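Local coordinates for cyclic AMP receptor protein (Thermus thermophilus, PDB 4EV0) that activates transcription in a cAMP-dependent manner, working as a homodimer that binds the cyclic nucleotide and DNA, at residues B[4-9]-B[20-25]; B[144-149]-B[178-183]; B[152-157]-B[203-208]; B[185-190]-B[209-214]. All coordinates share one frame; numbering follows the deposited sequence.

Interaction 1: B[4-9]-B[20-25]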
loop_
_atom_site.group_PDB
_atom_site.type_symbol
_atom_site.label_atom_id
_atom_site.label_comp_id
_atom_site.label_asym_id
_atom_site.label_seq_id
_atom_site.Cartn_x
_atom_site.Cartn_y
_atom_site.Cartn_z
ATOM N N SER B 4 -14.260 -14.969 14.542
ATOM C CA SER B 4 -14.017 -13.628 14.011
ATOM C C SER B 4 -12.900 -12.889 14.757
ATOM O O SER B 4 -12.836 -12.925 15.985
ATOM C CB SER B 4 -15.307 -12.801 14.031
ATOM O OG SER B 4 -15.085 -11.496 13.519
ATOM N N PRO B 5 -12.007 -12.223 14.006
ATOM C CA PRO B 5 -10.912 -11.437 14.600
ATOM C C PRO B 5 -11.444 -10.238 15.391
ATOM O O PRO B 5 -10.796 -9.778 16.332
ATOM C CB PRO B 5 -10.089 -10.985 13.380
ATOM C CG PRO B 5 -11.008 -11.123 12.207
ATOM C CD PRO B 5 -11.947 -12.253 12.531
ATOM N N LEU B 6 -12.634 -9.769 15.014
ATOM C CA LEU B 6 -13.338 -8.699 15.725
ATOM C C LEU B 6 -13.541 -9.035 17.191
ATOM O O LEU B 6 -13.686 -8.147 18.026
ATOM C CB LEU B 6 -14.705 -8.461 15.082
ATOM C CG LEU B 6 -15.526 -7.329 15.695
ATOM C CD1 LEU B 6 -14.790 -5.997 15.563
ATOM C CD2 LEU B 6 -16.958 -7.262 15.110
ATOM N N PHE B 7 -13.534 -10.329 17.487
ATOM C CA PHE B 7 -13.839 -10.857 18.810
ATOM C C PHE B 7 -12.631 -11.461 19.517
ATOM O O PHE B 7 -12.771 -12.111 20.559
ATOM C CB PHE B 7 -14.925 -11.918 18.681
ATOM C CG PHE B 7 -16.229 -11.382 18.173
ATOM C CD1 PHE B 7 -16.675 -10.131 18.566
ATOM C CD2 PHE B 7 -17.009 -12.128 17.287
ATOM C CE1 PHE B 7 -17.884 -9.635 18.097
ATOM C CE2 PHE B 7 -18.225 -11.641 16.813
ATOM C CZ PHE B 7 -18.669 -10.398 17.215
ATOM N N HIS B 8 -11.452 -11.257 18.942
ATOM C CA HIS B 8 -10.213 -11.747 19.542
ATOM C C HIS B 8 -9.992 -11.197 20.959
ATOM O O HIS B 8 -10.113 -9.999 21.195
ATOM C CB HIS B 8 -9.024 -11.415 18.629
ATOM C CG HIS B 8 -7.747 -12.082 19.035
ATOM N ND1 HIS B 8 -6.926 -11.581 20.026
ATOM C CD2 HIS B 8 -7.154 -13.216 18.591
ATOM C CE1 HIS B 8 -5.883 -12.379 20.175
ATOM N NE2 HIS B 8 -5.996 -13.376 19.314
ATOM N N GLY B 9 -9.702 -12.085 21.904
ATOM C CA GLY B 9 -9.433 -11.679 23.274
ATOM C C GLY B 9 -10.615 -11.768 24.217
ATOM O O GLY B 9 -10.440 -11.718 25.446
ATOM N N SER B 20 -25.126 -9.599 20.439
ATOM C CA SER B 20 -26.512 -9.214 20.725
ATOM C C SER B 20 -26.844 -7.807 20.231
ATOM O O SER B 20 -28.018 -7.420 20.186
ATOM C CB SER B 20 -26.832 -9.351 22.221
ATOM O OG SER B 20 -26.220 -8.331 23.001
ATOM N N TYR B 21 -25.806 -7.048 19.867
ATOM C CA TYR B 21 -25.988 -5.702 19.321
ATOM C C TYR B 21 -26.244 -5.707 17.794
ATOM O O TYR B 21 -26.594 -4.682 17.196
ATOM C CB TYR B 21 -24.776 -4.834 19.668
ATOM C CG TYR B 21 -24.664 -4.448 21.131
ATOM C CD1 TYR B 21 -24.205 -5.354 22.085
ATOM C CD2 TYR B 21 -24.979 -3.162 21.555
ATOM C CE1 TYR B 21 -24.091 -4.995 23.425
ATOM C CE2 TYR B 21 -24.866 -2.795 22.892
ATOM C CZ TYR B 21 -24.424 -3.716 23.819
ATOM O OH TYR B 21 -24.317 -3.351 25.147
ATOM N N PHE B 22 -26.071 -6.874 17.177
ATOM C CA PHE B 22 -26.135 -7.007 15.724
ATOM C C PHE B 22 -27.567 -7.235 15.205
ATOM O O PHE B 22 -28.462 -7.652 15.948
ATOM C CB PHE B 22 -25.237 -8.151 15.268
ATOM C CG PHE B 22 -23.786 -7.816 15.275
ATOM C CD1 PHE B 22 -23.099 -7.661 16.469
ATOM C CD2 PHE B 22 -23.091 -7.668 14.083
ATOM C CE1 PHE B 22 -21.736 -7.349 16.467
ATOM C CE2 PHE B 22 -21.745 -7.360 14.083
ATOM C CZ PHE B 22 -21.072 -7.203 15.273
ATOM N N GLN B 23 -27.768 -6.939 13.927
ATOM C CA GLN B 23 -29.050 -7.138 13.271
ATOM C C GLN B 23 -28.812 -8.000 12.043
ATOM O O GLN B 23 -27.790 -7.860 11.357
ATOM C CB GLN B 23 -29.664 -5.791 12.886
ATOM C CG GLN B 23 -29.750 -4.842 14.078
ATOM C CD GLN B 23 -30.531 -3.567 13.811
ATOM O OE1 GLN B 23 -31.265 -3.455 12.825
ATOM N NE2 GLN B 23 -30.376 -2.589 14.708
ATOM N N ARG B 24 -29.744 -8.907 11.781
ATOM C CA ARG B 24 -29.624 -9.815 10.654
ATOM C C ARG B 24 -30.063 -9.129 9.356
ATOM O O ARG B 24 -31.100 -8.483 9.316
ATOM C CB ARG B 24 -30.451 -11.074 10.916
ATOM C CG ARG B 24 -30.091 -11.789 12.226
ATOM C CD ARG B 24 -31.021 -12.980 12.491
ATOM N NE ARG B 24 -30.374 -14.024 13.292
ATOM C CZ ARG B 24 -30.732 -14.362 14.529
ATOM N NH1 ARG B 24 -31.735 -13.736 15.121
ATOM N NH2 ARG B 24 -30.088 -15.330 15.171
ATOM N N ARG B 25 -29.245 -9.244 8.313
ATOM C CA ARG B 25 -29.588 -8.742 6.981
ATOM C C ARG B 25 -29.232 -9.813 5.938
ATOM O O ARG B 25 -28.178 -10.448 6.031
ATOM C CB ARG B 25 -28.851 -7.431 6.670
ATOM C CG ARG B 25 -29.169 -6.241 7.605
ATOM C CD ARG B 25 -30.497 -5.590 7.242
ATOM N NE ARG B 25 -30.706 -4.274 7.855
ATOM C CZ ARG B 25 -31.266 -4.076 9.047
ATOM N NH1 ARG B 25 -31.640 -5.113 9.790
ATOM N NH2 ARG B 25 -31.443 -2.841 9.505
#
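The ring of Phe22 reaches across to two residues of the 3-10 turn 5-7. Leu6 comes to its edge, near the ring plane, with CD2 4.1 Å from Phe22 CZ; the two side chains approach from opposite directions. Phe7 is the second neighbour: its CZ lies 4.4 Å from Phe22 CE1, which sits at the edge of the Phe7 ring, while CZ meets the Phe22 ring obliquely. Leu6 gets there by placing CG opposite its own backbone N (chi1 -178°), whereas Phe22 turns CG away from its carbonyl carbon and beside its N (chi1 -76°).

Leu45, on strand 42-46, touches Leu6, Phe7 and Phe22 alike and so is shared by all three. Phe22 also packs on Leu98 and Leu100 of strand 95-101, and Phe7 on Val15, Ala18 and Leu19 of helix 12-19. The turn itself is held by Phe7 N to Ser4 O, 3.1 Å, and by Asn118 ND2, which bonds to the carbonyls of Leu6 and His8. The contact thereby joins the N-terminal turn to the segment 20-25, which leads into strand 23-27 of the cyclic nucleotide-binding domain; the two segments flank helix 12-19 in the chain.

Between the two segments the chemistry is purely apolar and the approaches are loose, which implies dispersion and exclusion of water rather than any directional bond.

Interaction 2: B[144-149]-B[178-183]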
loop_
_atom_site.group_PDB
_atom_site.type_symbol
_atom_site.label_atom_id
_atom_site.label_comp_id
_atom_site.label_asym_id
_atom_site.label_seq_id
_atom_site.Cartn_x
_atom_site.Cartn_y
_atom_site.Cartn_z
ATOM N N ASN B 144 13.811 -8.279 -16.552
ATOM C CA ASN B 144 14.033 -7.225 -17.545
ATOM C C ASN B 144 14.726 -5.986 -16.958
ATOM O O ASN B 144 15.690 -5.468 -17.520
ATOM C CB ASN B 144 12.697 -6.752 -18.139
ATOM C CG ASN B 144 11.892 -7.874 -18.794
ATOM O OD1 ASN B 144 10.688 -8.000 -18.561
ATOM N ND2 ASN B 144 12.544 -8.671 -19.631
ATOM N N ARG B 145 14.200 -5.498 -15.841
ATOM C CA ARG B 145 14.678 -4.269 -15.232
ATOM C C ARG B 145 16.107 -4.392 -14.698
ATOM O O ARG B 145 16.901 -3.459 -14.813
ATOM C CB ARG B 145 13.716 -3.827 -14.121
ATOM C CG ARG B 145 12.377 -3.362 -14.672
ATOM C CD ARG B 145 11.452 -2.771 -13.636
ATOM N NE ARG B 145 10.171 -2.465 -14.265
ATOM C CZ ARG B 145 9.170 -1.825 -13.666
ATOM N NH1 ARG B 145 9.300 -1.404 -12.405
ATOM N NH2 ARG B 145 8.036 -1.604 -14.331
ATOM N N VAL B 146 16.428 -5.551 -14.132
ATOM C CA VAL B 146 17.769 -5.800 -13.640
ATOM C C VAL B 146 18.754 -5.961 -14.806
ATOM O O VAL B 146 19.852 -5.420 -14.760
ATOM C CB VAL B 146 17.784 -7.001 -12.675
ATOM C CG1 VAL B 146 19.201 -7.374 -12.288
ATOM C CG2 VAL B 146 16.944 -6.667 -11.428
ATOM N N ALA B 147 18.335 -6.667 -15.855
ATOM C CA ALA B 147 19.142 -6.816 -17.057
ATOM C C ALA B 147 19.435 -5.435 -17.636
ATOM O O ALA B 147 20.578 -5.123 -17.944
ATOM C CB ALA B 147 18.436 -7.695 -18.079
ATOM N N TYR B 148 18.409 -4.596 -17.742
ATOM C CA TYR B 148 18.564 -3.243 -18.279
ATOM C C TYR B 148 19.547 -2.407 -17.465
ATOM O O TYR B 148 20.359 -1.669 -18.031
ATOM C CB TYR B 148 17.213 -2.549 -18.285
ATOM C CG TYR B 148 17.202 -1.111 -18.775
ATOM C CD1 TYR B 148 17.478 -0.801 -20.106
ATOM C CD2 TYR B 148 16.862 -0.066 -17.908
ATOM C CE1 TYR B 148 17.437 0.513 -20.561
ATOM C CE2 TYR B 148 16.813 1.244 -18.349
ATOM C CZ TYR B 148 17.095 1.531 -19.676
ATOM O OH TYR B 148 17.041 2.845 -20.108
ATOM N N ALA B 149 19.460 -2.509 -16.139
ATOM C CA ALA B 149 20.422 -1.857 -15.263
ATOM C C ALA B 149 21.873 -2.263 -15.612
ATOM O O ALA B 149 22.765 -1.416 -15.731
ATOM C CB ALA B 149 20.113 -2.187 -13.800
ATOM N N GLU B 178 16.990 -7.936 -2.445
ATOM C CA GLU B 178 16.657 -9.356 -2.484
ATOM C C GLU B 178 16.280 -9.851 -3.878
ATOM O O GLU B 178 16.694 -10.934 -4.287
ATOM C CB GLU B 178 15.543 -9.707 -1.498
ATOM C CG GLU B 178 15.236 -11.204 -1.475
ATOM C CD GLU B 178 13.979 -11.544 -0.690
ATOM O OE1 GLU B 178 13.296 -10.606 -0.215
ATOM O OE2 GLU B 178 13.676 -12.752 -0.554
ATOM N N THR B 179 15.490 -9.075 -4.611
ATOM C CA THR B 179 15.086 -9.527 -5.942
ATOM C C THR B 179 16.236 -9.411 -6.948
ATOM O O THR B 179 16.322 -10.209 -7.883
ATOM C CB THR B 179 13.786 -8.848 -6.469
ATOM O OG1 THR B 179 13.843 -7.433 -6.259
ATOM C CG2 THR B 179 12.556 -9.420 -5.761
ATOM N N VAL B 180 17.124 -8.435 -6.742
ATOM C CA VAL B 180 18.333 -8.327 -7.548
ATOM C C VAL B 180 19.189 -9.582 -7.395
ATOM O O VAL B 180 19.715 -10.109 -8.391
ATOM C CB VAL B 180 19.167 -7.042 -7.240
ATOM C CG1 VAL B 180 20.641 -7.233 -7.633
ATOM C CG2 VAL B 180 18.582 -5.830 -7.971
ATOM N N SER B 181 19.302 -10.078 -6.163
ATOM C CA SER B 181 20.072 -11.299 -5.939
ATOM C C SER B 181 19.363 -12.475 -6.589
ATOM O O SER B 181 19.996 -13.317 -7.218
ATOM C CB SER B 181 20.321 -11.568 -4.449
ATOM O OG SER B 181 21.071 -10.519 -3.866
ATOM N N ARG B 182 18.045 -12.520 -6.443
ATOM C CA ARG B 182 17.249 -13.566 -7.076
ATOM C C ARG B 182 17.441 -13.561 -8.590
ATOM O O ARG B 182 17.655 -14.604 -9.200
ATOM C CB ARG B 182 15.768 -13.394 -6.740
ATOM C CG ARG B 182 15.408 -13.679 -5.288
ATOM C CD ARG B 182 13.895 -13.514 -5.059
ATOM N NE ARG B 182 13.106 -14.381 -5.941
ATOM C CZ ARG B 182 11.836 -14.158 -6.277
ATOM N NH1 ARG B 182 11.208 -13.080 -5.811
ATOM N NH2 ARG B 182 11.197 -15.004 -7.085
ATOM N N VAL B 183 17.364 -12.376 -9.184
ATOM C CA VAL B 183 17.542 -12.229 -10.623
ATOM C C VAL B 183 18.955 -12.575 -11.083
ATOM O O VAL B 183 19.139 -13.276 -12.080
ATOM C CB VAL B 183 17.199 -10.801 -11.099
ATOM C CG1 VAL B 183 17.659 -10.595 -12.550
ATOM C CG2 VAL B 183 15.706 -10.546 -10.959
#
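Val146 pushes its branched end between Val180 and Val183, and these three buried valines make the whole contact. The tighter pair is Val146 with Val183, whose side chains meet tip to tip: Val146 CG1 is 3.6 Å from Val183 CG1, and the same Val183 methyl lies equally near Val146 CB. The other branch, Val146 CG2, serves two partners, touching Val180 CG2 at 3.9 Å and Val183 CG2 at 4.1 Å. Val180 arrives at a slant, offering one methyl. In Val146, CG1 stands opposite the backbone N (chi1 173°) and CG2 opposite the carbonyl carbon, which sends CG1 to Val183 and leaves CG2 between Val183 and Val180. The backbones are close here, with the CA atoms of Val146 and Val180 6.6 Å apart.

This is the packing of helix 139-154 against helix 177-189, the second helix of the predicted helix-turn-helix motif. In the Crp-type winged helix-turn-helix domain this second helix is the recognition helix, so the valines form its inner side while Glu178 and Arg182 lie exposed.

Further out, helix 166-173, the first of the motif, closes the same core: Val180 packs on its His166 and Ala170, and Ala149 on Leu172 and Ala173. Ser181 OG bonds to His166 ND1, tying the two motif helices together. On another side of helix 139-154, Ala147 rests on Leu208, Ile211 and Ala212, and Asn144 ND2 bonds to the carbonyl O of Ile211. Tyr148 reaches the second subunit, where its OH bonds to Glu209 of that chain and its ring stacks on Phe213 of that chain.

Interaction 3: B[152-157]-B[203-208]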
loop_
_atom_site.group_PDB
_atom_site.type_symbol
_atom_site.label_atom_id
_atom_site.label_comp_id
_atom_site.label_asym_id
_atom_site.label_seq_id
_atom_site.Cartn_x
_atom_site.Cartn_y
_atom_site.Cartn_z
ATOM N N LYS B 152 22.975 -0.795 -18.742
ATOM C CA LYS B 152 23.370 0.590 -18.523
ATOM C C LYS B 152 24.845 0.739 -18.123
ATOM O O LYS B 152 25.507 1.711 -18.499
ATOM C CB LYS B 152 22.452 1.258 -17.491
ATOM C CG LYS B 152 21.365 2.113 -18.132
ATOM C CD LYS B 152 20.104 2.204 -17.285
ATOM C CE LYS B 152 20.205 3.343 -16.296
ATOM N NZ LYS B 152 18.901 3.580 -15.624
ATOM N N LEU B 153 25.350 -0.221 -17.353
ATOM C CA LEU B 153 26.757 -0.232 -16.950
ATOM C C LEU B 153 27.638 -0.633 -18.125
ATOM O O LEU B 153 28.694 -0.061 -18.333
ATOM C CB LEU B 153 26.990 -1.201 -15.789
ATOM C CG LEU B 153 26.278 -0.912 -14.461
ATOM C CD1 LEU B 153 26.528 -2.042 -13.470
ATOM C CD2 LEU B 153 26.711 0.425 -13.864
ATOM N N LEU B 154 27.192 -1.621 -18.893
ATOM C CA LEU B 154 27.882 -1.982 -20.116
ATOM C C LEU B 154 28.037 -0.779 -21.031
ATOM O O LEU B 154 29.036 -0.661 -21.751
ATOM C CB LEU B 154 27.131 -3.087 -20.864
ATOM C CG LEU B 154 27.547 -4.529 -20.580
ATOM C CD1 LEU B 154 26.726 -5.489 -21.429
ATOM C CD2 LEU B 154 29.048 -4.727 -20.818
ATOM N N ARG B 155 27.061 0.117 -21.020
ATOM C CA ARG B 155 27.097 1.194 -21.992
ATOM C C ARG B 155 27.983 2.391 -21.606
ATOM O O ARG B 155 28.060 3.383 -22.335
ATOM C CB ARG B 155 25.691 1.591 -22.480
ATOM C CG ARG B 155 24.637 1.786 -21.448
ATOM C CD ARG B 155 23.416 2.553 -21.980
ATOM N NE ARG B 155 22.494 1.775 -22.799
ATOM C CZ ARG B 155 21.160 1.911 -22.765
ATOM N NH1 ARG B 155 20.597 2.781 -21.925
ATOM N NH2 ARG B 155 20.380 1.179 -23.566
ATOM N N GLN B 156 28.707 2.277 -20.500
ATOM C CA GLN B 156 29.632 3.347 -20.139
ATOM C C GLN B 156 31.011 3.158 -20.786
ATOM O O GLN B 156 31.883 4.022 -20.669
ATOM C CB GLN B 156 29.719 3.523 -18.622
ATOM C CG GLN B 156 30.460 2.417 -17.899
ATOM C CD GLN B 156 30.028 2.287 -16.445
ATOM O OE1 GLN B 156 30.671 1.602 -15.643
ATOM N NE2 GLN B 156 28.926 2.945 -16.101
ATOM N N GLY B 157 31.198 2.028 -21.469
ATOM C CA GLY B 157 32.347 1.834 -22.341
ATOM C C GLY B 157 33.554 1.120 -21.751
ATOM O O GLY B 157 34.619 1.044 -22.384
ATOM N N ARG B 203 28.693 -12.034 -19.482
ATOM C CA ARG B 203 29.343 -13.005 -20.371
ATOM C C ARG B 203 28.774 -12.863 -21.768
ATOM O O ARG B 203 29.505 -12.780 -22.757
ATOM C CB ARG B 203 29.073 -14.431 -19.888
ATOM C CG ARG B 203 29.391 -14.649 -18.429
ATOM C CD ARG B 203 30.888 -14.544 -18.190
ATOM N NE ARG B 203 31.596 -15.720 -18.692
ATOM C CZ ARG B 203 32.922 -15.837 -18.714
ATOM N NH1 ARG B 203 33.683 -14.844 -18.270
ATOM N NH2 ARG B 203 33.489 -16.942 -19.181
ATOM N N GLU B 204 27.443 -12.830 -21.805
ATOM C CA GLU B 204 26.662 -12.746 -23.020
ATOM C C GLU B 204 25.950 -11.412 -23.105
ATOM O O GLU B 204 24.785 -11.323 -22.757
ATOM C CB GLU B 204 25.609 -13.847 -22.999
ATOM C CG GLU B 204 26.162 -15.209 -22.643
ATOM C CD GLU B 204 26.988 -15.816 -23.766
ATOM O OE1 GLU B 204 28.041 -15.240 -24.132
ATOM O OE2 GLU B 204 26.573 -16.876 -24.286
ATOM N N ALA B 205 26.642 -10.385 -23.583
ATOM C CA ALA B 205 26.068 -9.046 -23.665
ATOM C C ALA B 205 24.852 -8.964 -24.580
ATOM O O ALA B 205 23.879 -8.278 -24.264
ATOM C CB ALA B 205 27.117 -8.042 -24.090
ATOM N N ALA B 206 24.895 -9.663 -25.706
ATOM C CA ALA B 206 23.794 -9.605 -26.651
ATOM C C ALA B 206 22.589 -10.284 -26.056
ATOM O O ALA B 206 21.462 -9.824 -26.239
ATOM C CB ALA B 206 24.173 -10.268 -27.987
ATOM N N LEU B 207 22.822 -11.393 -25.362
ATOM C CA LEU B 207 21.723 -12.143 -24.769
ATOM C C LEU B 207 21.114 -11.330 -23.625
ATOM O O LEU B 207 19.899 -11.366 -23.388
ATOM C CB LEU B 207 22.211 -13.499 -24.269
ATOM C CG LEU B 207 21.150 -14.441 -23.698
ATOM C CD1 LEU B 207 19.912 -14.440 -24.590
ATOM C CD2 LEU B 207 21.703 -15.860 -23.537
ATOM N N LEU B 208 21.974 -10.587 -22.932
ATOM C CA LEU B 208 21.538 -9.705 -21.865
ATOM C C LEU B 208 20.625 -8.625 -22.440
ATOM O O LEU B 208 19.530 -8.395 -21.928
ATOM C CB LEU B 208 22.740 -9.064 -21.174
ATOM C CG LEU B 208 22.376 -8.106 -20.050
ATOM C CD1 LEU B 208 21.962 -8.895 -18.802
ATOM C CD2 LEU B 208 23.525 -7.129 -19.726
#
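Where helix 139-154 ends and helix 205-212 begins, two helices of the Crp-type DNA-binding domain meet through Leu154. One methyl does all the touching: Leu154 CD1 lies 3.7 Å from Ala205 CB and 4.0 Å from Leu208 CD2. Ala205 and Leu208, three residues apart on the first turn of their helix, both face it. Leu208 sends its CG opposite its backbone N (chi1 179°), and its side chain passes that of Leu154 at an angle, whereas Ala205 simply presents its CB.

Both backbones change course here. Leu154 starts a type I turn that ends at Gly157, whose positive phi suits glycine; Glu204 occupies the N-cap position of the other helix, and Leu208 N bonds to Glu204 O at 2.9 Å. From the sheet side, Val202 of strand 199-202 touches both Leu154 and Leu208, and Phe162 of strand 161-163 also packs on Leu154. Ala205 lies at the exposed margin, while Leu208 is buried, packing on Leu150.

Helices closing over a small antiparallel sheet in this way belong to the winged helix-turn-helix fold.

Interaction 4: B[185-190]-B[209-214]; sequences HALAEE and EEIAFG
Leu187 CG (chi1 -72°) and Ile211 CG1 (chi1 -65°) both stand opposite their carbonyl carbons, beside the backbone N, and this points the two side chains at each other. In Ile211 an extended chi2 (170°) carries CD1 outward; in Leu187 CD1 takes the extended position and the other methyl, CD2, makes the contact, 3.9 Å from Ile211 CD1. The side chains run antiparallel, each passing alongside the other. With the nearest CA atoms, those of Leu187 and Ile211, 9.6 Å apart, contact is left to the ends of the side chains.

Ile211 CD1 has a second neighbour in Glu190, whose extended chain crosses it at an angle and sets OE2 3.8 Å from that methyl. This is van der Waals contact: the carboxylate's polar partner is Arg143, whose NH2 forms a salt bridge with OE2. Arg143 also packs on Ile211, so the ion pair borders the apolar contact, and the guanidinium probably offsets the carboxylate's charge.

Val193 of strand 193-196 touches Leu187, and Val192 lies against Ile211. Phe213, the first residue to leave helical geometry, makes a cation-pi contact with Arg155 of the second subunit. Helix 205-212 stops in a Schellman motif with Gly214, at positive phi, as its C' residue: Gly214 N bonds to Ile211 O at 3.1 Å, and Leu215 N to Glu210 O.

The contact joins the C-terminal end of helix 177-189, the second helix of the predicted motif, to the chain's last helix, as belongs to the Crp-type winged helix-turn-helix domain.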
loop_
_atom_site.group_PDB
_atom_site.type_symbol
_atom_site.label_atom_id
_atom_site.label_comp_id
_atom_site.label_asym_id
_atom_site.label_seq_id
_atom_site.Cartn_x
_atom_site.Cartn_y
_atom_site.Cartn_z
ATOM N N HIS B 185 21.057 -14.558 -9.626
ATOM C CA HIS B 185 21.284 -15.993 -9.539
ATOM C C HIS B 185 20.661 -16.739 -10.723
ATOM O O HIS B 185 21.272 -17.658 -11.269
ATOM C CB HIS B 185 20.874 -16.543 -8.171
ATOM C CG HIS B 185 21.847 -16.188 -7.084
ATOM N ND1 HIS B 185 23.130 -16.699 -7.040
ATOM C CD2 HIS B 185 21.743 -15.344 -6.028
ATOM C CE1 HIS B 185 23.764 -16.203 -5.991
ATOM N NE2 HIS B 185 22.946 -15.377 -5.362
ATOM N N ALA B 186 19.476 -16.306 -11.150
ATOM C CA ALA B 186 18.866 -16.834 -12.372
ATOM C C ALA B 186 19.686 -16.494 -13.631
ATOM O O ALA B 186 19.858 -17.342 -14.510
ATOM C CB ALA B 186 17.434 -16.358 -12.513
ATOM N N LEU B 187 20.201 -15.265 -13.709
ATOM C CA LEU B 187 21.050 -14.861 -14.838
ATOM C C LEU B 187 22.361 -15.637 -14.891
ATOM O O LEU B 187 22.880 -15.897 -15.974
ATOM C CB LEU B 187 21.333 -13.358 -14.810
ATOM C CG LEU B 187 20.153 -12.453 -15.176
ATOM C CD1 LEU B 187 20.508 -10.971 -15.088
ATOM C CD2 LEU B 187 19.620 -12.805 -16.574
ATOM N N ALA B 188 22.893 -16.008 -13.728
ATOM C CA ALA B 188 24.106 -16.822 -13.679
ATOM C C ALA B 188 23.834 -18.271 -14.100
ATOM O O ALA B 188 24.636 -18.873 -14.821
ATOM C CB ALA B 188 24.750 -16.773 -12.296
ATOM N N GLU B 189 22.703 -18.815 -13.649
ATOM C CA GLU B 189 22.238 -20.147 -14.056
ATOM C C GLU B 189 22.026 -20.251 -15.577
ATOM O O GLU B 189 22.193 -21.317 -16.172
ATOM C CB GLU B 189 20.948 -20.506 -13.300
ATOM C CG GLU B 189 20.257 -21.792 -13.759
ATOM C CD GLU B 189 19.153 -22.237 -12.802
ATOM O OE1 GLU B 189 19.310 -22.015 -11.580
ATOM O OE2 GLU B 189 18.133 -22.800 -13.271
ATOM N N GLU B 190 21.667 -19.130 -16.196
ATOM C CA GLU B 190 21.501 -19.058 -17.645
ATOM C C GLU B 190 22.812 -18.767 -18.362
ATOM O O GLU B 190 22.836 -18.608 -19.574
ATOM C CB GLU B 190 20.503 -17.963 -18.005
ATOM C CG GLU B 190 19.127 -18.141 -17.402
ATOM C CD GLU B 190 18.215 -16.979 -17.736
ATOM O OE1 GLU B 190 17.461 -16.538 -16.837
ATOM O OE2 GLU B 190 18.257 -16.506 -18.899
ATOM N N GLU B 209 21.077 -7.983 -23.515
ATOM C CA GLU B 209 20.318 -6.920 -24.157
ATOM C C GLU B 209 18.976 -7.473 -24.616
ATOM O O GLU B 209 17.948 -6.805 -24.531
ATOM C CB GLU B 209 21.102 -6.340 -25.337
ATOM C CG GLU B 209 20.595 -4.981 -25.834
ATOM C CD GLU B 209 21.598 -4.266 -26.746
ATOM O OE1 GLU B 209 22.354 -4.957 -27.473
ATOM O OE2 GLU B 209 21.628 -3.013 -26.729
ATOM N N GLU B 210 18.984 -8.715 -25.074
ATOM C CA GLU B 210 17.743 -9.375 -25.458
ATOM C C GLU B 210 16.824 -9.523 -24.254
ATOM O O GLU B 210 15.627 -9.273 -24.344
ATOM C CB GLU B 210 18.013 -10.749 -26.088
ATOM C CG GLU B 210 18.646 -10.708 -27.475
ATOM C CD GLU B 210 18.516 -12.038 -28.221
ATOM O OE1 GLU B 210 18.291 -13.081 -27.563
ATOM O OE2 GLU B 210 18.630 -12.040 -29.469
ATOM N N ILE B 211 17.395 -9.939 -23.128
ATOM C CA ILE B 211 16.616 -10.129 -21.908
ATOM C C ILE B 211 16.064 -8.799 -21.381
ATOM O O ILE B 211 14.921 -8.751 -20.920
ATOM C CB ILE B 211 17.428 -10.872 -20.805
ATOM C CG1 ILE B 211 17.743 -12.302 -21.255
ATOM C CG2 ILE B 211 16.639 -10.920 -19.496
ATOM C CD1 ILE B 211 18.720 -13.034 -20.362
ATOM N N ALA B 212 16.864 -7.729 -21.469
ATOM C CA ALA B 212 16.436 -6.409 -20.996
ATOM C C ALA B 212 15.184 -5.940 -21.738
ATOM O O ALA B 212 14.263 -5.367 -21.146
ATOM C CB ALA B 212 17.546 -5.387 -21.138
ATOM N N PHE B 213 15.147 -6.205 -23.038
ATOM C CA PHE B 213 14.041 -5.740 -23.857
ATOM C C PHE B 213 12.986 -6.795 -24.055
ATOM O O PHE B 213 12.106 -6.649 -24.899
ATOM C CB PHE B 213 14.550 -5.187 -25.179
ATOM C CG PHE B 213 15.405 -3.990 -24.997
ATOM C CD1 PHE B 213 14.854 -2.810 -24.504
ATOM C CD2 PHE B 213 16.764 -4.043 -25.239
ATOM C CE1 PHE B 213 15.640 -1.682 -24.312
ATOM C CE2 PHE B 213 17.559 -2.920 -25.045
ATOM C CZ PHE B 213 16.994 -1.737 -24.578
ATOM N N GLY B 214 13.044 -7.843 -23.243
ATOM C CA GLY B 214 11.923 -8.763 -23.116
ATOM C C GLY B 214 11.635 -9.627 -24.332
ATOM O O GLY B 214 10.557 -10.229 -24.460
#

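Overall arrangement
Interaction 1 stands alone in the cyclic nucleotide-binding domain, on the other side of the chain's centre from the rest; its centre is 46 to 60 Å from theirs. Interactions 2, 3 and 4 cluster in the DNA-binding domain, with centres 9 to 14 Å apart. They share three helices in pairs: 139-154 serves interactions 2 and 3, 177-189 serves 2 and 4, and 205-212 serves 3 and 4, so the three contacts close a triangle of helices. Along the chain, interaction 1 comes first; interaction 3 interleaves with both 2 and 4. Each of these three has residues that reach the second subunit, so one face of this helical cluster borders the dimer contact.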